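Local structure of ABC transporter substrate-binding protein (Pseudomonas aeruginosa, 6R6K) at residues Phe171-Ile176 / Phe187-Thr192; Val220-Ser225 / Lys244-Ser249. The protein probably binds ferrous iron in the periplasm and hands it to an ABC transporter, as a substrate-binding protein of the zinc-uptake component A family. All blocks are in the same frame, centred on the assembly; numbering follows the deposited sequence.

Contact 1: Phe171-Ile176 / Phe187-Thr192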
ATOM      1  N   PHE A 171      -0.710  17.542  14.490  1.00 76.61           N
ATOM      2  CA  PHE A 171      -0.258  16.200  14.164  1.00 71.63           C
ATOM      3  C   PHE A 171      -0.956  15.111  14.982  1.00 71.21           C
ATOM      4  O   PHE A 171      -0.739  13.925  14.731  1.00 68.08           O
ATOM      5  CB  PHE A 171       1.263  16.128  14.272  1.00 74.31           C
ATOM      6  CG  PHE A 171       1.951  16.915  13.182  1.00 75.90           C
ATOM      7  CD1 PHE A 171       2.183  18.277  13.325  1.00 82.62           C
ATOM      8  CD2 PHE A 171       2.384  16.291  12.019  1.00 75.31           C
ATOM      9  CE1 PHE A 171       2.827  19.005  12.321  1.00 84.11           C
ATOM     10  CE2 PHE A 171       3.027  17.017  11.014  1.00 78.76           C
ATOM     11  CZ  PHE A 171       3.250  18.368  11.174  1.00 80.41           C
ATOM     12  N   ARG A 172      -1.802  15.508  15.951  1.00 68.76           N
ATOM     13  CA  ARG A 172      -2.619  14.569  16.722  1.00 67.49           C
ATOM     14  C   ARG A 172      -3.869  14.265  15.853  1.00 67.05           C
ATOM     15  O   ARG A 172      -4.714  15.141  15.633  1.00 68.26           O
ATOM     16  CB  ARG A 172      -3.020  15.138  18.101  1.00 70.35           C
ATOM     17  CG  ARG A 172      -1.870  15.301  19.107  1.00 73.53           C
ATOM     18  CD  ARG A 172      -2.353  15.748  20.491  1.00 81.95           C
ATOM     19  NE  ARG A 172      -3.026  14.669  21.233  1.00 91.82           N
ATOM     20  CZ  ARG A 172      -4.348  14.551  21.383  1.00102.33           C
ATOM     21  NH1 ARG A 172      -5.169  15.460  20.869  1.00 78.88           N
ATOM     22  NH2 ARG A 172      -4.856  13.521  22.051  1.00 89.73           N
ATOM     23  N   VAL A 173      -3.911  13.053  15.279  1.00 57.79           N
ATOM     24  CA  VAL A 173      -4.990  12.570  14.415  1.00 54.16           C
ATOM     25  C   VAL A 173      -5.535  11.255  14.973  1.00 56.55           C
ATOM     26  O   VAL A 173      -5.015  10.753  15.964  1.00 58.16           O
ATOM     27  CB  VAL A 173      -4.572  12.430  12.909  1.00 54.29           C
ATOM     28  CG1 VAL A 173      -4.174  13.769  12.302  1.00 54.71           C
ATOM     29  CG2 VAL A 173      -3.485  11.360  12.691  1.00 52.53           C
ATOM     30  N   ALA A 174      -6.553  10.689  14.324  1.00 49.45           N
ATOM     31  CA  ALA A 174      -7.122   9.391  14.666  1.00 48.35           C
ATOM     32  C   ALA A 174      -7.402   8.668  13.344  1.00 48.50           C
ATOM     33  O   ALA A 174      -7.329   9.294  12.272  1.00 44.20           O
ATOM     34  CB  ALA A 174      -8.409   9.564  15.480  1.00 51.27           C
ATOM     35  N   THR A 175      -7.658   7.347  13.406  1.00 45.73           N
ATOM     36  CA  THR A 175      -7.953   6.569  12.200  1.00 42.16           C
ATOM     37  C   THR A 175      -9.139   5.627  12.353  1.00 44.20           C
ATOM     38  O   THR A 175      -9.472   5.211  13.460  1.00 46.28           O
ATOM     39  CB  THR A 175      -6.737   5.733  11.718  1.00 42.61           C
ATOM     40  OG1 THR A 175      -6.564   4.590  12.562  1.00 42.64           O
ATOM     41  CG2 THR A 175      -5.461   6.530  11.583  1.00 40.77           C
ATOM     42  N   ILE A 176      -9.715   5.235  11.215  1.00 36.49           N
ATOM     43  CA  ILE A 176     -10.707   4.174  11.129  1.00 34.79           C
ATOM     44  C   ILE A 176      -9.878   3.125  10.403  1.00 36.32           C
ATOM     45  O   ILE A 176      -9.498   3.332   9.247  1.00 34.16           O
ATOM     46  CB  ILE A 176     -12.045   4.577  10.415  1.00 36.55           C
ATOM     47  CG1 ILE A 176     -12.794   5.654  11.241  1.00 38.75           C
ATOM     48  CG2 ILE A 176     -12.940   3.350  10.226  1.00 36.27           C
ATOM     49  CD1 ILE A 176     -14.057   6.292  10.593  1.00 30.79           C
ATOM     50  N   PHE A 187       5.370  10.146   8.230  1.00 44.35           N
ATOM     51  CA  PHE A 187       5.235  11.584   8.080  1.00 45.05           C
ATOM     52  C   PHE A 187       4.986  12.257   9.425  1.00 50.47           C
ATOM     53  O   PHE A 187       4.693  13.448   9.472  1.00 53.83           O
ATOM     54  CB  PHE A 187       4.214  11.904   6.958  1.00 45.23           C
ATOM     55  CG  PHE A 187       4.841  11.497   5.618  1.00 45.05           C
ATOM     56  CD1 PHE A 187       4.695  10.199   5.120  1.00 44.40           C
ATOM     57  CD2 PHE A 187       5.670  12.374   4.918  1.00 46.40           C
ATOM     58  CE1 PHE A 187       5.345   9.799   3.946  1.00 43.24           C
ATOM     59  CE2 PHE A 187       6.300  11.977   3.735  1.00 47.44           C
ATOM     60  CZ  PHE A 187       6.142  10.691   3.262  1.00 42.98           C
ATOM     61  N   GLY A 188       5.301  11.526  10.496  1.00 45.97           N
ATOM     62  CA  GLY A 188       5.269  11.977  11.881  1.00 49.11           C
ATOM     63  C   GLY A 188       3.921  12.355  12.446  1.00 56.75           C
ATOM     64  O   GLY A 188       3.831  13.300  13.251  1.00 57.79           O
ATOM     65  N   LEU A 189       2.867  11.609  12.049  1.00 52.75           N
ATOM     66  CA  LEU A 189       1.524  11.839  12.570  1.00 54.20           C
ATOM     67  C   LEU A 189       1.296  10.919  13.756  1.00 58.66           C
ATOM     68  O   LEU A 189       1.645   9.727  13.690  1.00 56.57           O
ATOM     69  CB  LEU A 189       0.457  11.624  11.489  1.00 52.25           C
ATOM     70  CG  LEU A 189       0.240  12.775  10.513  1.00 57.98           C
ATOM     71  CD1 LEU A 189       1.250  12.729   9.359  1.00 57.09           C
ATOM     72  CD2 LEU A 189      -1.111  12.691   9.927  1.00 59.21           C
ATOM     73  N   GLU A 190       0.747  11.503  14.848  1.00 58.32           N
ATOM     74  CA  GLU A 190       0.465  10.844  16.127  1.00 60.30           C
ATOM     75  C   GLU A 190      -0.973  10.353  16.147  1.00 61.96           C
ATOM     76  O   GLU A 190      -1.894  11.162  16.221  1.00 61.79           O
ATOM     77  CB  GLU A 190       0.724  11.788  17.334  1.00 66.35           C
ATOM     78  CG  GLU A 190       2.075  12.508  17.347  1.00 87.74           C
ATOM     79  CD  GLU A 190       3.362  11.704  17.505  1.00117.86           C
ATOM     80  OE1 GLU A 190       3.297  10.525  17.926  1.00126.39           O
ATOM     81  OE2 GLU A 190       4.444  12.267  17.213  1.00105.18           O
ATOM     82  N   VAL A 191      -1.156   9.032  16.092  1.00 57.40           N
ATOM     83  CA  VAL A 191      -2.472   8.399  16.093  1.00 56.62           C
ATOM     84  C   VAL A 191      -2.973   8.223  17.555  1.00 65.31           C
ATOM     85  O   VAL A 191      -2.496   7.349  18.293  1.00 65.84           O
ATOM     86  CB  VAL A 191      -2.533   7.097  15.231  1.00 56.41           C
ATOM     87  CG1 VAL A 191      -3.959   6.601  15.099  1.00 54.59           C
ATOM     88  CG2 VAL A 191      -1.943   7.308  13.832  1.00 53.43           C
ATOM     89  N   THR A 192      -3.910   9.111  17.951  1.00 63.89           N
ATOM     90  CA  THR A 192      -4.601   9.239  19.245  1.00 67.06           C
ATOM     91  C   THR A 192      -5.382   7.972  19.614  1.00 69.12           C
ATOM     92  O   THR A 192      -5.309   7.510  20.756  1.00 71.96           O
ATOM     93  CB  THR A 192      -5.498  10.499  19.176  1.00 80.18           C
ATOM     94  OG1 THR A 192      -4.649  11.638  19.137  1.00 85.36           O
ATOM     95  CG2 THR A 192      -6.489  10.630  20.328  1.00 88.47           C
TER
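Rotation about the first side-chain bond of Val173 (chi1 -62°) puts CG1 anti to the carbonyl carbon and CG2 between the carbonyl carbon and the backbone N, and from there both methyls rest on one branch of Leu189. Val173 CG2 lies 3.9 Å from Leu189 CD2, with CG1 only slightly farther from the same methyl. In Arg172, on the other face of the sheet, the bend at chi3 (74°) turns the guanidinium back alongside Thr192. The threonine hydroxyl sits above one face of that group, offset toward the rim, with Thr192 OG1 3.5 Å from Arg172 NH2; the angle is too poor for a hydrogen bond, and NH2 instead forms a salt bridge with Asp219.

The backbones pair as parallel strands. Glu190 reaches to both neighbours of Arg172: its N donates to Phe171 O (2.8 Å), and Val173 N donates to its O (2.9 Å). Val173, bonded through N to Glu190 and through O to Thr192 N (2.8 Å), spans Val191. The same oxygen takes a weak bond from Thr192 OG1 and a CA-H...O contact from Val191 CA. The strands open and close a beta-alpha-beta unit around helix 181-186 and belong to a four-stranded parallel sheet, in which 190-195 is an outer strand; the axes of these short segments lie at 63°. Where the unit leaves its helix, Gly188 has positive phi and completes a Schellman motif, and its carbonyl then meets the Phe171 ring obliquely, Gly188 O lying 3.5 Å from Phe171 CD2. Helix 138-164 also packs on that ring, through Leu163, while helix 260-278 covers Leu189. Farther along, Thr175 CG2 meets Val191 CG1 at 3.8 Å, the two side chains crossing nearly at a right angle; the Thr175 hydroxyl is turned to Gly177 O.

Contact 2: Val220-Ser225 / Lys244-Ser249. With EDO (1,2-ethanediol), chain B; EDO (1,2-ethanediol), chain R.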
ATOM      1  N   VAL A 220      -9.423  14.975  18.691  1.00 71.63           N
ATOM      2  CA  VAL A 220      -8.813  15.320  17.397  1.00 67.98           C
ATOM      3  C   VAL A 220      -9.876  15.777  16.382  1.00 69.80           C
ATOM      4  O   VAL A 220     -11.055  15.451  16.551  1.00 69.08           O
ATOM      5  CB  VAL A 220      -7.951  14.147  16.863  1.00 67.09           C
ATOM      6  CG1 VAL A 220      -6.872  13.781  17.870  1.00 68.50           C
ATOM      7  CG2 VAL A 220      -8.815  12.931  16.543  1.00 63.75           C
ATOM      8  N   LYS A 221      -9.470  16.545  15.353  1.00 65.39           N
ATOM      9  CA  LYS A 221     -10.416  17.040  14.342  1.00 64.34           C
ATOM     10  C   LYS A 221     -10.230  16.343  12.997  1.00 63.16           C
ATOM     11  O   LYS A 221     -11.137  16.376  12.172  1.00 61.25           O
ATOM     12  CB  LYS A 221     -10.338  18.575  14.174  1.00 70.38           C
ATOM     13  CG  LYS A 221     -10.688  19.398  15.419  1.00100.32           C
ATOM     14  CD  LYS A 221     -12.191  19.555  15.678  1.00115.89           C
ATOM     15  CE  LYS A 221     -12.440  20.364  16.932  1.00133.74           C
ATOM     16  NZ  LYS A 221     -13.871  20.736  17.079  1.00144.21           N
ATOM     17  N   VAL A 222      -9.059  15.724  12.769  1.00 57.25           N
ATOM     18  CA  VAL A 222      -8.740  15.024  11.516  1.00 52.64           C
ATOM     19  C   VAL A 222      -8.744  13.515  11.720  1.00 51.79           C
ATOM     20  O   VAL A 222      -8.149  13.018  12.677  1.00 52.60           O
ATOM     21  CB  VAL A 222      -7.422  15.553  10.870  1.00 56.54           C
ATOM     22  CG1 VAL A 222      -6.914  14.644   9.747  1.00 52.07           C
ATOM     23  CG2 VAL A 222      -7.614  16.978  10.361  1.00 58.51           C
ATOM     24  N   ILE A 223      -9.425  12.791  10.822  1.00 45.12           N
ATOM     25  CA  ILE A 223      -9.515  11.333  10.835  1.00 43.06           C
ATOM     26  C   ILE A 223      -9.201  10.779   9.465  1.00 44.44           C
ATOM     27  O   ILE A 223      -9.785  11.216   8.477  1.00 44.08           O
ATOM     28  CB  ILE A 223     -10.881  10.830  11.437  1.00 47.02           C
ATOM     29  CG1 ILE A 223     -10.817  10.748  12.965  1.00 50.99           C
ATOM     30  CG2 ILE A 223     -11.331   9.479  10.899  1.00 43.05           C
ATOM     31  CD1 ILE A 223     -11.279  11.868  13.598  1.00 59.17           C
ATOM     32  N   PHE A 224      -8.245   9.838   9.402  1.00 38.77           N
ATOM     33  CA  PHE A 224      -7.922   9.137   8.166  1.00 34.96           C
ATOM     34  C   PHE A 224      -8.676   7.830   8.192  1.00 37.68           C
ATOM     35  O   PHE A 224      -8.508   7.024   9.112  1.00 37.37           O
ATOM     36  CB  PHE A 224      -6.406   8.954   7.951  1.00 34.92           C
ATOM     37  CG  PHE A 224      -5.693  10.276   7.788  1.00 36.01           C
ATOM     38  CD1 PHE A 224      -5.699  10.945   6.562  1.00 36.82           C
ATOM     39  CD2 PHE A 224      -5.048  10.870   8.871  1.00 38.15           C
ATOM     40  CE1 PHE A 224      -5.068  12.178   6.426  1.00 39.25           C
ATOM     41  CE2 PHE A 224      -4.422  12.102   8.738  1.00 42.37           C
ATOM     42  CZ  PHE A 224      -4.446  12.757   7.523  1.00 40.22           C
ATOM     43  N   SER A 225      -9.538   7.639   7.200  1.00 33.00           N
ATOM     44  CA  SER A 225     -10.382   6.464   7.124  1.00 32.75           C
ATOM     45  C   SER A 225      -9.998   5.472   6.027  1.00 35.56           C
ATOM     46  O   SER A 225      -9.852   5.807   4.845  1.00 34.00           O
ATOM     47  CB  SER A 225     -11.854   6.880   7.004  1.00 35.21           C
ATOM     48  OG  SER A 225     -12.731   5.767   6.983  1.00 39.82           O
ATOM     49  N   LYS A 244     -13.347  15.828  10.648  1.00 53.95           N
ATOM     50  CA  LYS A 244     -13.201  15.904   9.202  1.00 51.23           C
ATOM     51  C   LYS A 244     -12.562  14.589   8.740  1.00 51.33           C
ATOM     52  O   LYS A 244     -11.457  14.251   9.143  1.00 48.68           O
ATOM     53  CB  LYS A 244     -12.391  17.129   8.774  1.00 55.42           C
ATOM     54  CG  LYS A 244     -13.274  18.292   8.333  1.00 78.03           C
ATOM     55  CD  LYS A 244     -12.808  18.893   7.007  1.00 92.48           C
ATOM     56  CE  LYS A 244     -13.903  19.289   6.021  1.00108.65           C
ATOM     57  NZ  LYS A 244     -14.842  20.322   6.556  1.00121.70           N
ATOM     58  N   LEU A 245     -13.303  13.832   7.934  1.00 47.41           N
ATOM     59  CA  LEU A 245     -12.922  12.516   7.454  1.00 44.88           C
ATOM     60  C   LEU A 245     -12.164  12.566   6.125  1.00 45.32           C
ATOM     61  O   LEU A 245     -12.633  13.190   5.177  1.00 44.46           O
ATOM     62  CB  LEU A 245     -14.175  11.622   7.399  1.00 44.40           C
ATOM     63  CG  LEU A 245     -13.893  10.153   7.671  1.00 47.98           C
ATOM     64  CD1 LEU A 245     -14.708   9.659   8.825  1.00 48.47           C
ATOM     65  CD2 LEU A 245     -14.175   9.329   6.448  1.00 50.08           C
ATOM     66  N   TYR A 246     -10.952  11.959   6.088  1.00 40.44           N
ATOM     67  CA  TYR A 246     -10.081  11.939   4.925  1.00 38.62           C
ATOM     68  C   TYR A 246      -9.765  10.521   4.488  1.00 43.68           C
ATOM     69  O   TYR A 246      -9.431   9.667   5.294  1.00 43.35           O
ATOM     70  CB  TYR A 246      -8.779  12.689   5.194  1.00 39.88           C
ATOM     71  CG  TYR A 246      -8.958  14.177   5.395  1.00 43.66           C
ATOM     72  CD1 TYR A 246      -9.234  14.704   6.656  1.00 47.00           C
ATOM     73  CD2 TYR A 246      -8.861  15.066   4.322  1.00 44.86           C
ATOM     74  CE1 TYR A 246      -9.423  16.072   6.842  1.00 47.74           C
ATOM     75  CE2 TYR A 246      -9.018  16.444   4.507  1.00 48.48           C
ATOM     76  CZ  TYR A 246      -9.290  16.939   5.770  1.00 56.82           C
ATOM     77  OH  TYR A 246      -9.429  18.293   5.970  1.00 68.40           O
ATOM     78  N   SER A 247      -9.868  10.272   3.208  1.00 40.47           N
ATOM     79  CA  SER A 247      -9.565   8.961   2.691  1.00 37.80           C
ATOM     80  C   SER A 247      -8.341   9.042   1.805  1.00 35.79           C
ATOM     81  O   SER A 247      -8.109  10.060   1.148  1.00 34.56           O
ATOM     82  CB  SER A 247     -10.749   8.427   1.899  1.00 42.58           C
ATOM     83  OG  SER A 247     -11.291   7.343   2.633  1.00 54.88           O
ATOM     84  N   LEU A 248      -7.565   7.954   1.776  1.00 30.25           N
ATOM     85  CA  LEU A 248      -6.364   7.876   0.941  1.00 29.30           C
ATOM     86  C   LEU A 248      -6.469   6.704  -0.043  1.00 31.30           C
ATOM     87  O   LEU A 248      -7.263   5.801   0.173  1.00 28.61           O
ATOM     88  CB  LEU A 248      -5.072   7.765   1.802  1.00 29.11           C
ATOM     89  CG  LEU A 248      -4.808   8.903   2.813  1.00 35.98           C
ATOM     90  CD1 LEU A 248      -3.596   8.604   3.687  1.00 37.25           C
ATOM     91  CD2 LEU A 248      -4.618  10.220   2.099  1.00 40.07           C
ATOM     92  N   SER A 249      -5.658   6.709  -1.116  1.00 28.78           N
ATOM     93  CA  SER A 249      -5.645   5.602  -2.085  1.00 25.72           C
ATOM     94  C   SER A 249      -4.772   4.486  -1.544  1.00 28.90           C
ATOM     95  O   SER A 249      -3.693   4.735  -1.017  1.00 27.59           O
ATOM     96  CB  SER A 249      -5.081   6.052  -3.423  1.00 26.62           C
ATOM     97  OG  SER A 249      -4.854   4.929  -4.252  1.00 30.59           O
TER
HETATM   98  C1  EDO B 426     -14.170  11.050   2.453  1.00 47.91           C
HETATM   99  O1  EDO B 426     -13.346  12.162   2.742  1.00 48.26           O
HETATM  100  C2  EDO B 426     -13.660   9.753   3.124  1.00 46.89           C
HETATM  101  O2  EDO B 426     -14.696   8.786   3.249  1.00 48.50           O
HETATM  102  C1  EDO R 416      -8.181   1.951  -3.356  1.00 71.04           C
HETATM  103  O1  EDO R 416      -7.852   2.301  -2.011  1.00 69.93           O
HETATM  104  C2  EDO R 416      -7.470   2.872  -4.382  1.00 70.69           C
HETATM  105  O2  EDO R 416      -8.029   4.182  -4.308  1.00 70.98           O
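Ser225 O is shared by two hydroxyls: Ser247 OG donates to it across the strands at 3.1 Å, tilted from the carbonyl plane, and Tyr180 OH bonds to the same oxygen. Before this point the backbones are laced by alternating bonds. Lys244 N donates to Lys221 O (2.7 Å), Lys244 O accepts from Ile223 N, and Tyr246 repeats the pattern around Phe224, taking Ser225 N on its own O at 2.8 Å.

This is the parallel pairing of a beta-alpha-beta unit, with helix 231-241 between the strands and 244-247 as an outer strand of the sheet. On the face bearing Val222, Phe224 and Tyr246, helix 260-278 packs on Val222 and Tyr246, and also on Leu248. The Tyr246 ring has Val222 CG1 obliquely against it, 3.9 Å from Tyr246 CD1, and Ile223 O at its edge in the ring plane; its hydroxyl is held by Glu278. Phe224 presses CD1 against Tyr246 CB at 3.8 Å.

On the other face Leu245 CD1 meets Ile223 CG2 at 4.0 Å; Leu245 CD2 is modelled unusually close to Ser225 CB (3.4 Å), a doubtful detail. Leu245 O, pointing away from strand 222-225, accepts a hydrogen bond (2.7 Å) from O1 of the chain B ethanediol, a molecule probably left from crystallisation.

How the contacts relate
A single parallel sheet unites the two contacts: strand 172-176 of contact 1 and strand 222-225 of contact 2 are its inner neighbours, and each pairs outward with one edge strand. The contacts touch directly through probable backbone hydrogen bonds between Phe224 and both Ala174 and Ile176, and Val220 packs on Arg172 and Thr192. Contact 2 is the more buried, and helix 260-278 packs on its Val222 and Tyr246 as well as on Leu189 of contact 1. Contact 1 is only partly buried, with Glu190 and Val191 exposed and a charged partner for Arg172. Its strand axes lie at a wider angle than those of contact 2, where a serine hydroxyl bonds to a backbone oxygen.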